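Local structure of PA1221 (4DG8) at residues Q196-F201 / T318-V323; P74-C79 / A157-A162; N235-L240 / G250-D255; F171-T176 / T481-H486. The protein belongs to the ANL superfamily of AMP-binding proteins, also carries a predicted phosphopantetheine attachment region, and holds adenosine monophosphate in this model. All blocks are in the same frame, centred on the assembly; numbering follows the deposited sequence.

Interaction 1: residues Q196-F201 / T318-V323; sequences QSFLAF and TCCHVV
The backbones come closest where Phe198, in a short 3-10 turn, faces Val322 of strand 319-322, with their CA atoms 6.5 Å apart, and the two segments are joined by side chains alone. A sulfur-aromatic contact is the centre of the arrangement. Cys320 SG sits almost exactly on the normal of the Phe198 ring, 5° off it and 3.8 Å from the centroid, so that sulfur meets the pi face and not the rim. Its CB follows as a CH-pi donor, lying 3.9 Å from Phe198 CD2. The opposite ring face is covered by Gln196 CB, set toward the rim, and the ring is thus held between a cysteine and a residue of its own loop. Beside this pair Val322 CG2 bridges two aromatics: it is 4.3 Å from Phe198 CB and 4.2 Å from Phe201 CZ, which it meets at the ring edge. With Val322 CG1 anti to the backbone N (chi1 166°), the other methyl is left to do the touching. The loop after helix 186-193 is in this way packed on the five-stranded sheet, where Phe198 and Cys320 also touch Val306 of strand 304-309 and Phe201 stacks on His304.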
loop_
_atom_site.group_PDB
_atom_site.type_symbol
_atom_site.label_atom_id
_atom_site.label_comp_id
_atom_site.label_asym_id
_atom_site.label_seq_id
_atom_site.Cartn_x
_atom_site.Cartn_y
_atom_site.Cartn_z
ATOM N N GLN A 196 1.057 7.874 -17.333
ATOM C CA GLN A 196 -0.210 7.178 -17.121
ATOM C C GLN A 196 -1.420 8.068 -17.426
ATOM O O GLN A 196 -1.556 9.180 -16.894
ATOM C CB GLN A 196 -0.282 6.608 -15.696
ATOM C CG GLN A 196 0.900 5.725 -15.336
ATOM C CD GLN A 196 0.767 4.292 -15.844
ATOM O OE1 GLN A 196 -0.183 3.940 -16.570
ATOM N NE2 GLN A 196 1.728 3.451 -15.456
ATOM N N SER A 197 -2.297 7.580 -18.293
ATOM C CA SER A 197 -3.536 8.294 -18.599
ATOM C C SER A 197 -4.464 8.490 -17.377
ATOM O O SER A 197 -5.252 9.450 -17.330
ATOM C CB SER A 197 -4.285 7.599 -19.745
ATOM O OG SER A 197 -4.491 6.230 -19.447
ATOM N N PHE A 198 -4.375 7.611 -16.381
ATOM C CA PHE A 198 -5.273 7.747 -15.233
ATOM C C PHE A 198 -4.789 8.822 -14.241
ATOM O O PHE A 198 -5.480 9.136 -13.273
ATOM C CB PHE A 198 -5.523 6.402 -14.534
ATOM C CG PHE A 198 -4.264 5.699 -14.074
ATOM C CD1 PHE A 198 -3.698 5.995 -12.852
ATOM C CD2 PHE A 198 -3.652 4.745 -14.876
ATOM C CE1 PHE A 198 -2.548 5.354 -12.428
ATOM C CE2 PHE A 198 -2.499 4.101 -14.458
ATOM C CZ PHE A 198 -1.949 4.404 -13.228
ATOM N N LEU A 199 -3.573 9.315 -14.451
ATOM C CA LEU A 199 -2.994 10.427 -13.676
ATOM C C LEU A 199 -3.002 11.779 -14.401
ATOM O O LEU A 199 -2.303 12.713 -14.009
ATOM C CB LEU A 199 -1.604 10.092 -13.122
ATOM C CG LEU A 199 -1.549 8.922 -12.132
ATOM C CD1 LEU A 199 -0.095 8.661 -11.737
ATOM C CD2 LEU A 199 -2.480 9.126 -10.879
ATOM N N ALA A 200 -3.711 11.847 -15.511
ATOM C CA ALA A 200 -3.567 12.979 -16.441
ATOM C C ALA A 200 -4.489 14.185 -16.220
ATOM O O ALA A 200 -4.592 15.042 -17.103
ATOM C CB ALA A 200 -3.669 12.488 -17.892
ATOM N N PHE A 201 -5.226 14.210 -15.110
ATOM C CA PHE A 201 -6.272 15.226 -14.921
ATOM C C PHE A 201 -5.948 16.432 -14.010
ATOM O O PHE A 201 -6.782 17.315 -13.809
ATOM C CB PHE A 201 -7.590 14.538 -14.528
ATOM C CG PHE A 201 -7.843 13.258 -15.292
ATOM C CD1 PHE A 201 -8.186 13.290 -16.639
ATOM C CD2 PHE A 201 -7.728 12.022 -14.662
ATOM C CE1 PHE A 201 -8.412 12.114 -17.345
ATOM C CE2 PHE A 201 -7.961 10.837 -15.360
ATOM C CZ PHE A 201 -8.303 10.882 -16.699
ATOM N N THR A 318 -2.059 -2.716 -10.766
ATOM C CA THR A 318 -1.909 -3.660 -11.856
ATOM C C THR A 318 -2.848 -3.206 -12.974
ATOM O O THR A 318 -2.430 -3.037 -14.113
ATOM C CB THR A 318 -2.172 -5.107 -11.401
ATOM O OG1 THR A 318 -1.146 -5.489 -10.472
ATOM C CG2 THR A 318 -2.129 -6.049 -12.578
ATOM N N CYS A 319 -4.132 -3.077 -12.654
ATOM C CA CYS A 319 -5.084 -2.467 -13.578
ATOM C C CYS A 319 -5.730 -1.213 -12.989
ATOM O O CYS A 319 -5.932 -1.119 -11.780
ATOM C CB CYS A 319 -6.184 -3.461 -13.949
ATOM S SG CYS A 319 -5.595 -5.021 -14.621
ATOM N N CYS A 320 -6.050 -0.251 -13.851
ATOM C CA CYS A 320 -6.905 0.864 -13.461
ATOM C C CYS A 320 -8.002 1.061 -14.478
ATOM O O CYS A 320 -7.864 0.677 -15.646
ATOM C CB CYS A 320 -6.124 2.165 -13.327
ATOM S SG CYS A 320 -4.929 2.139 -12.009
ATOM N N HIS A 321 -9.095 1.659 -14.019
ATOM C CA HIS A 321 -10.228 1.964 -14.889
ATOM C C HIS A 321 -10.762 3.365 -14.577
ATOM O O HIS A 321 -11.109 3.664 -13.441
ATOM C CB HIS A 321 -11.334 0.912 -14.714
ATOM C CG HIS A 321 -12.556 1.176 -15.535
ATOM N ND1 HIS A 321 -12.546 1.152 -16.914
ATOM C CD2 HIS A 321 -13.828 1.474 -15.171
ATOM C CE1 HIS A 321 -13.755 1.437 -17.363
ATOM N NE2 HIS A 321 -14.551 1.634 -16.326
ATOM N N VAL A 322 -10.817 4.229 -15.581
ATOM C CA VAL A 322 -11.431 5.527 -15.380
ATOM C C VAL A 322 -12.945 5.330 -15.440
ATOM O O VAL A 322 -13.480 4.839 -16.433
ATOM C CB VAL A 322 -10.944 6.552 -16.422
ATOM C CG1 VAL A 322 -11.830 7.784 -16.407
ATOM C CG2 VAL A 322 -9.484 6.928 -16.153
ATOM N N VAL A 323 -13.628 5.675 -14.353
ATOM C CA VAL A 323 -15.049 5.377 -14.238
ATOM C C VAL A 323 -15.896 6.208 -15.189
ATOM O O VAL A 323 -15.759 7.426 -15.220
ATOM C CB VAL A 323 -15.561 5.583 -12.797
ATOM C CG1 VAL A 323 -17.093 5.376 -12.759
ATOM C CG2 VAL A 323 -14.853 4.635 -11.851
#

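Interaction 2: residues P74-C79 / A157-A162; sequences PQPGVC and ARPCFA
Pro76 lays one side of its ring against CB of Pro159 at the protein surface, an example of how two irregular loops can be joined by van der Waals contact alone. From CB outward, the Pro76 ring keeps to a single partner atom. Its CB lies 3.9 Å from Pro159 CB, its CG comes nearest at 3.8 Å from that same Pro159 CB, and its CD closes the ring 4.1 Å from Pro159 CB. One methylene of Pro159 is therefore laid against three successive carbons of Pro76, a broadside approach in which the two rings slide past each other in opposite directions. The next ring atom of Pro159, CG, lies 4.5 Å from Pro74 O, a distant contact at the margin of the patch. The patch is small, about 114 Å² summed over both sides, and two of its three touching residues are exposed. Directly after Pro76 the chain turns through Gly77, whose positive phi of 109° suits glycine, and heads inward. Both loops run into parallel strands of the seven-stranded sheet: 74-79 links helix 55-72 to strand 79-83, while the loop holding 157-162 leads to strand 166-172. Helix 55-72 also flanks the contact, with Leu70 against Pro159 and Asp67 in a salt bridge with Arg158.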
loop_
_atom_site.group_PDB
_atom_site.type_symbol
_atom_site.label_atom_id
_atom_site.label_comp_id
_atom_site.label_asym_id
_atom_site.label_seq_id
_atom_site.Cartn_x
_atom_site.Cartn_y
_atom_site.Cartn_z
ATOM N N PRO A 74 28.429 2.639 3.023
ATOM C CA PRO A 74 29.035 3.130 1.778
ATOM C C PRO A 74 28.712 2.302 0.521
ATOM O O PRO A 74 28.834 2.823 -0.594
ATOM C CB PRO A 74 30.538 3.113 2.088
ATOM C CG PRO A 74 30.695 2.061 3.156
ATOM C CD PRO A 74 29.428 2.099 3.964
ATOM N N GLN A 75 28.344 1.035 0.692
ATOM C CA GLN A 75 27.973 0.179 -0.443
ATOM C C GLN A 75 26.456 0.041 -0.527
ATOM O O GLN A 75 25.798 -0.283 0.467
ATOM C CB GLN A 75 28.594 -1.212 -0.329
ATOM C CG GLN A 75 30.117 -1.222 -0.325
ATOM C CD GLN A 75 30.674 -2.626 -0.210
ATOM O OE1 GLN A 75 30.247 -3.411 0.648
ATOM N NE2 GLN A 75 31.628 -2.963 -1.084
ATOM N N PRO A 76 25.901 0.283 -1.719
ATOM C CA PRO A 76 24.447 0.315 -1.922
ATOM C C PRO A 76 23.789 -1.041 -1.641
ATOM O O PRO A 76 24.437 -2.082 -1.770
ATOM C CB PRO A 76 24.304 0.682 -3.413
ATOM C CG PRO A 76 25.611 0.272 -4.051
ATOM C CD PRO A 76 26.663 0.440 -2.975
ATOM N N GLY A 77 22.494 -1.021 -1.329
ATOM C CA GLY A 77 21.738 -2.243 -1.127
ATOM C C GLY A 77 21.307 -2.591 0.289
ATOM O O GLY A 77 20.812 -3.702 0.542
ATOM N N VAL A 78 21.446 -1.656 1.221
ATOM C CA VAL A 78 20.976 -1.946 2.572
ATOM C C VAL A 78 19.560 -1.446 2.841
ATOM O O VAL A 78 19.113 -0.448 2.264
ATOM C CB VAL A 78 21.939 -1.461 3.687
ATOM C CG1 VAL A 78 23.370 -1.814 3.318
ATOM C CG2 VAL A 78 21.792 0.028 3.926
ATOM N N CYS A 79 18.850 -2.196 3.683
ATOM C CA CYS A 79 17.539 -1.799 4.177
ATOM C C CYS A 79 17.647 -0.776 5.323
ATOM O O CYS A 79 18.382 -0.975 6.287
ATOM C CB CYS A 79 16.741 -3.032 4.651
ATOM S SG CYS A 79 15.090 -2.617 5.239
ATOM N N ALA A 157 30.867 11.047 -4.687
ATOM C CA ALA A 157 29.945 10.508 -5.682
ATOM C C ALA A 157 28.976 9.536 -5.021
ATOM O O ALA A 157 29.382 8.738 -4.180
ATOM C CB ALA A 157 30.718 9.805 -6.773
ATOM N N ARG A 158 27.706 9.579 -5.413
ATOM C CA ARG A 158 26.739 8.641 -4.871
ATOM C C ARG A 158 26.751 7.391 -5.729
ATOM O O ARG A 158 27.086 7.461 -6.908
ATOM C CB ARG A 158 25.345 9.261 -4.809
ATOM C CG ARG A 158 25.396 10.643 -4.208
ATOM C CD ARG A 158 24.151 11.063 -3.463
ATOM N NE ARG A 158 24.399 12.423 -3.000
ATOM C CZ ARG A 158 24.868 12.726 -1.798
ATOM N NH1 ARG A 158 25.085 11.760 -0.904
ATOM N NH2 ARG A 158 25.108 13.994 -1.487
ATOM N N PRO A 159 26.392 6.245 -5.133
ATOM C CA PRO A 159 26.441 4.960 -5.838
ATOM C C PRO A 159 25.658 5.012 -7.144
ATOM O O PRO A 159 24.670 5.751 -7.266
ATOM C CB PRO A 159 25.766 3.994 -4.850
ATOM C CG PRO A 159 25.931 4.640 -3.507
ATOM C CD PRO A 159 25.820 6.112 -3.779
ATOM N N CYS A 160 26.118 4.242 -8.121
ATOM C CA CYS A 160 25.419 4.117 -9.398
ATOM C C CYS A 160 24.645 2.823 -9.384
ATOM O O CYS A 160 25.129 1.805 -8.877
ATOM C CB CYS A 160 26.398 4.100 -10.574
ATOM S SG CYS A 160 27.404 5.595 -10.755
ATOM N N PHE A 161 23.436 2.866 -9.919
ATOM C CA PHE A 161 22.603 1.678 -9.979
ATOM C C PHE A 161 21.561 1.849 -11.058
ATOM O O PHE A 161 21.294 2.964 -11.494
ATOM C CB PHE A 161 21.948 1.379 -8.615
ATOM C CG PHE A 161 21.256 2.568 -7.983
ATOM C CD1 PHE A 161 19.921 2.838 -8.247
ATOM C CD2 PHE A 161 21.951 3.414 -7.113
ATOM C CE1 PHE A 161 19.282 3.925 -7.646
ATOM C CE2 PHE A 161 21.325 4.511 -6.518
ATOM C CZ PHE A 161 19.992 4.769 -6.779
ATOM N N ALA A 162 20.976 0.732 -11.481
ATOM C CA ALA A 162 19.897 0.736 -12.460
ATOM C C ALA A 162 18.540 0.607 -11.770
ATOM O O ALA A 162 18.461 0.436 -10.558
ATOM C CB ALA A 162 20.096 -0.404 -13.463
#

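Interaction 3: residues N235-L240 / G250-D255; sequences NDLGPL and GERGAD
Asp236 and Arg252 form a salt bridge in which one carboxylate oxygen serves both ends of a guanidinium edge, the planes of the two groups standing 87° apart. Arg252 NH1 makes the stronger bond, 2.6 Å to Asp236 OD1 and nearly straight at 163°; NH2 adds a weak one, 3.2 Å to the same OD1. The oxygen is met on its syn side, with NH1 22° out of the carboxylate plane, while it lies close to the plane of the guanidinium. Such a geometry leaves OD2 to another partner, the backbone N of Arg49. Leu237 arrives from the opposite direction to Arg252: its CG lies over one face of the guanidinium, while its CD2 comes down beside Arg252 NH2, 3.4 Å away. The loop itself is shaped by an Asx turn: Asn235 OD1 accepts from Leu237 N at 3.0 Å, and also from Gly238 N. The arginine, extended from CG to NE, thus ties the loop leading into helix 242-250 to the one leaving it. Leu237 packs on Leu248 of that helix, and the Arg252 side chain touches Val233 of strand 231-234 and Arg47 of the neighbouring strand 44-48; the chain then goes on to strand 256-260.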
loop_
_atom_site.group_PDB
_atom_site.type_symbol
_atom_site.label_atom_id
_atom_site.label_comp_id
_atom_site.label_asym_id
_atom_site.label_seq_id
_atom_site.Cartn_x
_atom_site.Cartn_y
_atom_site.Cartn_z
ATOM N N ASN A 235 -0.915 15.169 5.119
ATOM C CA ASN A 235 -1.932 15.335 6.123
ATOM C C ASN A 235 -1.250 15.214 7.470
ATOM O O ASN A 235 -1.059 14.114 7.996
ATOM C CB ASN A 235 -2.996 14.233 6.018
ATOM C CG ASN A 235 -3.953 14.233 7.221
ATOM O OD1 ASN A 235 -4.092 15.242 7.905
ATOM N ND2 ASN A 235 -4.599 13.099 7.483
ATOM N N ASP A 236 -0.934 16.379 8.029
ATOM C CA ASP A 236 -0.494 16.553 9.415
ATOM C C ASP A 236 -1.604 17.128 10.292
ATOM O O ASP A 236 -1.336 17.678 11.361
ATOM C CB ASP A 236 0.803 17.369 9.511
ATOM C CG ASP A 236 0.756 18.631 8.681
ATOM O OD1 ASP A 236 -0.366 19.028 8.270
ATOM O OD2 ASP A 236 1.835 19.220 8.458
ATOM N N LEU A 237 -2.823 17.156 9.763
ATOM C CA LEU A 237 -3.959 17.720 10.493
ATOM C C LEU A 237 -4.624 16.765 11.492
ATOM O O LEU A 237 -4.967 17.153 12.603
ATOM C CB LEU A 237 -4.992 18.275 9.512
ATOM C CG LEU A 237 -4.480 19.485 8.736
ATOM C CD1 LEU A 237 -5.559 20.040 7.827
ATOM C CD2 LEU A 237 -4.012 20.559 9.708
ATOM N N GLY A 238 -4.806 15.514 11.090
ATOM C CA GLY A 238 -5.489 14.546 11.922
ATOM C C GLY A 238 -6.072 13.433 11.068
ATOM O O GLY A 238 -5.976 13.491 9.835
ATOM N N PRO A 239 -6.677 12.417 11.717
ATOM C CA PRO A 239 -7.276 11.302 10.976
ATOM C C PRO A 239 -8.183 11.832 9.867
ATOM O O PRO A 239 -9.030 12.702 10.101
ATOM C CB PRO A 239 -8.114 10.586 12.032
ATOM C CG PRO A 239 -7.417 10.900 13.363
ATOM C CD PRO A 239 -6.878 12.312 13.179
ATOM N N LEU A 240 -8.010 11.309 8.661
ATOM C CA LEU A 240 -8.744 11.858 7.535
ATOM C C LEU A 240 -10.250 11.633 7.698
ATOM O O LEU A 240 -10.708 10.507 7.878
ATOM C CB LEU A 240 -8.245 11.273 6.218
ATOM C CG LEU A 240 -8.740 12.075 5.012
ATOM C CD1 LEU A 240 -7.994 13.396 4.913
ATOM C CD2 LEU A 240 -8.599 11.285 3.732
ATOM N N GLY A 250 -8.976 22.870 0.597
ATOM C CA GLY A 250 -9.228 24.301 0.602
ATOM C C GLY A 250 -8.060 25.150 1.078
ATOM O O GLY A 250 -7.766 26.190 0.490
ATOM N N GLU A 251 -7.408 24.731 2.158
ATOM C CA GLU A 251 -6.275 25.493 2.682
ATOM C C GLU A 251 -4.961 25.184 1.988
ATOM O O GLU A 251 -4.104 26.051 1.846
ATOM C CB GLU A 251 -6.132 25.297 4.191
ATOM C CG GLU A 251 -7.333 25.810 4.955
ATOM C CD GLU A 251 -7.277 25.478 6.430
ATOM O OE1 GLU A 251 -6.167 25.189 6.936
ATOM O OE2 GLU A 251 -8.348 25.510 7.077
ATOM N N ARG A 252 -4.763 23.924 1.642
ATOM C CA ARG A 252 -3.505 23.521 1.013
ATOM C C ARG A 252 -3.475 23.219 -0.484
ATOM O O ARG A 252 -2.409 22.958 -1.031
ATOM C CB ARG A 252 -2.842 22.442 1.843
ATOM C CG ARG A 252 -2.688 22.941 3.252
ATOM C CD ARG A 252 -2.085 21.918 4.104
ATOM N NE ARG A 252 -2.096 22.317 5.497
ATOM C CZ ARG A 252 -1.583 21.561 6.458
ATOM N NH1 ARG A 252 -1.029 20.404 6.138
ATOM N NH2 ARG A 252 -1.625 21.953 7.719
ATOM N N GLY A 253 -4.627 23.272 -1.140
ATOM C CA GLY A 253 -4.676 23.028 -2.570
ATOM C C GLY A 253 -4.457 21.605 -3.086
ATOM O O GLY A 253 -4.102 21.426 -4.254
ATOM N N ALA A 254 -4.692 20.588 -2.266
ATOM C CA ALA A 254 -4.662 19.230 -2.805
ATOM C C ALA A 254 -5.727 19.090 -3.893
ATOM O O ALA A 254 -6.881 19.478 -3.690
ATOM C CB ALA A 254 -4.877 18.198 -1.710
ATOM N N ASP A 255 -5.296 18.670 -5.078
ATOM C CA ASP A 255 -6.184 18.324 -6.197
ATOM C C ASP A 255 -6.262 16.833 -6.604
ATOM O O ASP A 255 -7.008 16.488 -7.500
ATOM C CB ASP A 255 -5.871 19.204 -7.414
ATOM C CG ASP A 255 -4.428 19.046 -7.901
ATOM O OD1 ASP A 255 -3.842 17.952 -7.712
ATOM O OD2 ASP A 255 -3.888 20.016 -8.484
#

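Interaction 4: residues F171-T176 / T481-H486; sequences FSSGTT and TWQRPH
Ser173 meets Trp482 and Gln483 from within the Ser/Thr/Gly-rich loop that follows strand 166-172, a sequence that matches the phosphate-binding loop of ANL proteins. The partner segment begins with Thr481, which opens a 3-10 turn closed by the bond from Arg484 N to Thr481 O, 3.0 Å long. Trp482 comes next and presents the edge of its six-membered ring: CH2 is 3.7 Å from Ser173 CB, and CZ2 is 3.6 Å from Ser173 OG, with the serine lying near the plane of the indole. One face of that indole is covered by the following residue, Gln483 CG, 3.3 Å above the plane and over its centre, and the ring also stacks with Tyr427. The side chain of Trp482 is about 9 Å from the bound AMP. Gln483 then runs out extended beyond CG (chi2 -177°), which carries its amide past the indole to the serine. The direct approach of its NE2 to Ser173 OG, at 3.4 Å, has too poor an angle for a hydrogen bond. Arg484 turns away to bond Leu479 O through NE, and His486 pairs through its backbone with Leu460. Back at the serine, a water fills the role instead, 2.6 Å from Ser173 OG and accepting a weak bond from Gln483 NE2.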
loop_
_atom_site.group_PDB
_atom_site.type_symbol
_atom_site.label_atom_id
_atom_site.label_comp_id
_atom_site.label_asym_id
_atom_site.label_seq_id
_atom_site.Cartn_x
_atom_site.Cartn_y
_atom_site.Cartn_z
ATOM N N PHE A 171 5.942 -5.280 4.151
ATOM C CA PHE A 171 5.678 -6.618 4.677
ATOM C C PHE A 171 4.224 -6.996 4.386
ATOM O O PHE A 171 3.321 -6.153 4.483
ATOM C CB PHE A 171 5.960 -6.683 6.174
ATOM C CG PHE A 171 7.391 -7.019 6.513
ATOM C CD1 PHE A 171 7.845 -8.325 6.437
ATOM C CD2 PHE A 171 8.280 -6.030 6.910
ATOM C CE1 PHE A 171 9.167 -8.641 6.752
ATOM C CE2 PHE A 171 9.603 -6.343 7.233
ATOM C CZ PHE A 171 10.044 -7.642 7.147
ATOM N N SER A 172 4.010 -8.255 4.001
ATOM C CA SER A 172 2.666 -8.760 3.774
ATOM C C SER A 172 2.308 -9.901 4.735
ATOM O O SER A 172 3.065 -10.866 4.897
ATOM C CB SER A 172 2.478 -9.207 2.322
ATOM O OG SER A 172 1.173 -9.727 2.130
ATOM N N SER A 173 1.174 -9.750 5.408
ATOM C CA SER A 173 0.619 -10.808 6.275
ATOM C C SER A 173 -0.472 -11.642 5.576
ATOM O O SER A 173 -1.209 -12.425 6.212
ATOM C CB SER A 173 0.142 -10.231 7.611
ATOM O OG SER A 173 1.246 -9.721 8.342
ATOM N N GLY A 174 -0.611 -11.410 4.273
ATOM C CA GLY A 174 -1.672 -12.020 3.486
ATOM C C GLY A 174 -1.555 -13.513 3.252
ATOM O O GLY A 174 -2.528 -14.152 2.825
ATOM N N THR A 175 -0.377 -14.073 3.529
ATOM C CA THR A 175 -0.156 -15.514 3.344
ATOM C C THR A 175 0.662 -16.201 4.463
ATOM O O THR A 175 1.796 -15.816 4.787
ATOM C CB THR A 175 0.435 -15.820 1.939
ATOM O OG1 THR A 175 -0.396 -15.219 0.926
ATOM C CG2 THR A 175 0.513 -17.327 1.711
ATOM N N THR A 176 0.063 -17.268 4.985
ATOM C CA THR A 176 0.408 -17.933 6.235
ATOM C C THR A 176 0.482 -16.969 7.422
ATOM O O THR A 176 -0.023 -15.835 7.355
ATOM C CB THR A 176 1.790 -18.643 6.139
ATOM O OG1 THR A 176 2.845 -17.678 6.268
ATOM C CG2 THR A 176 1.939 -19.392 4.820
ATOM N N THR A 481 -0.796 -4.314 16.532
ATOM C CA THR A 481 -2.083 -3.730 16.893
ATOM C C THR A 481 -3.166 -4.079 15.871
ATOM O O THR A 481 -4.278 -4.472 16.240
ATOM C CB THR A 481 -2.008 -2.185 17.042
ATOM O OG1 THR A 481 -1.480 -1.606 15.840
ATOM C CG2 THR A 481 -1.135 -1.791 18.234
ATOM N N TRP A 482 -2.824 -3.964 14.589
ATOM C CA TRP A 482 -3.814 -4.105 13.521
ATOM C C TRP A 482 -4.379 -5.533 13.386
ATOM O O TRP A 482 -5.395 -5.728 12.731
ATOM C CB TRP A 482 -3.246 -3.608 12.192
ATOM C CG TRP A 482 -2.231 -4.529 11.587
ATOM C CD1 TRP A 482 -0.877 -4.499 11.767
ATOM C CD2 TRP A 482 -2.493 -5.614 10.686
ATOM N NE1 TRP A 482 -0.279 -5.507 11.038
ATOM C CE2 TRP A 482 -1.249 -6.205 10.368
ATOM C CE3 TRP A 482 -3.660 -6.144 10.116
ATOM C CZ2 TRP A 482 -1.137 -7.300 9.507
ATOM C CZ3 TRP A 482 -3.548 -7.235 9.257
ATOM C CH2 TRP A 482 -2.295 -7.800 8.963
ATOM N N GLN A 483 -3.721 -6.519 13.999
ATOM C CA GLN A 483 -4.223 -7.892 14.005
ATOM C C GLN A 483 -4.956 -8.302 15.279
ATOM O O GLN A 483 -5.454 -9.424 15.362
ATOM C CB GLN A 483 -3.080 -8.884 13.799
ATOM C CG GLN A 483 -2.419 -8.806 12.448
ATOM C CD GLN A 483 -1.348 -9.868 12.273
ATOM O OE1 GLN A 483 -1.115 -10.682 13.163
ATOM N NE2 GLN A 483 -0.687 -9.858 11.121
ATOM N N ARG A 484 -4.993 -7.430 16.283
ATOM C CA ARG A 484 -5.649 -7.784 17.544
ATOM C C ARG A 484 -7.143 -7.606 17.426
ATOM O O ARG A 484 -7.608 -6.527 17.060
ATOM C CB ARG A 484 -5.137 -6.923 18.696
ATOM C CG ARG A 484 -3.672 -7.146 19.035
ATOM C CD ARG A 484 -3.184 -6.025 19.923
ATOM N NE ARG A 484 -1.740 -6.056 20.098
ATOM C CZ ARG A 484 -1.060 -5.126 20.755
ATOM N NH1 ARG A 484 -1.704 -4.092 21.293
ATOM N NH2 ARG A 484 0.255 -5.230 20.873
ATOM N N PRO A 485 -7.911 -8.662 17.730
ATOM C CA PRO A 485 -9.372 -8.525 17.667
ATOM C C PRO A 485 -9.843 -7.373 18.540
ATOM O O PRO A 485 -9.284 -7.145 19.615
ATOM C CB PRO A 485 -9.875 -9.849 18.235
ATOM C CG PRO A 485 -8.780 -10.814 17.915
ATOM C CD PRO A 485 -7.494 -10.038 18.039
ATOM N N HIS A 486 -10.849 -6.648 18.065
ATOM C CA HIS A 486 -11.470 -5.592 18.847
ATOM C C HIS A 486 -12.097 -6.183 20.110
ATOM O O HIS A 486 -12.087 -5.561 21.174
ATOM C CB HIS A 486 -12.537 -4.879 18.016
ATOM C CG HIS A 486 -13.349 -3.899 18.798
ATOM N ND1 HIS A 486 -12.853 -2.677 19.200
ATOM C CD2 HIS A 486 -14.618 -3.963 19.265
ATOM C CE1 HIS A 486 -13.785 -2.029 19.877
ATOM N NE2 HIS A 486 -14.865 -2.787 19.931
HETATM O O HOH W 1 1.688 -11.884 9.701
#

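How the interactions relate
Interaction 2 closes first along the chain; interaction 4 then opens and spans both others, with interaction 3 lying between the two segments of interaction 1. Their centres are 23 to 35 Å apart and none touch, although interactions 1 and 3 approach to about 6 Å between nearest atoms. Those two share the five-stranded sheet, one through strand 319-322 and the other through the loop entering strand 256-260. Interactions 2 and 4 share strand 166-172 of the seven-stranded sheet, 2 before it and 4 at its end. Interaction 4 joins segments 305 residues apart, by far the longest span of the four.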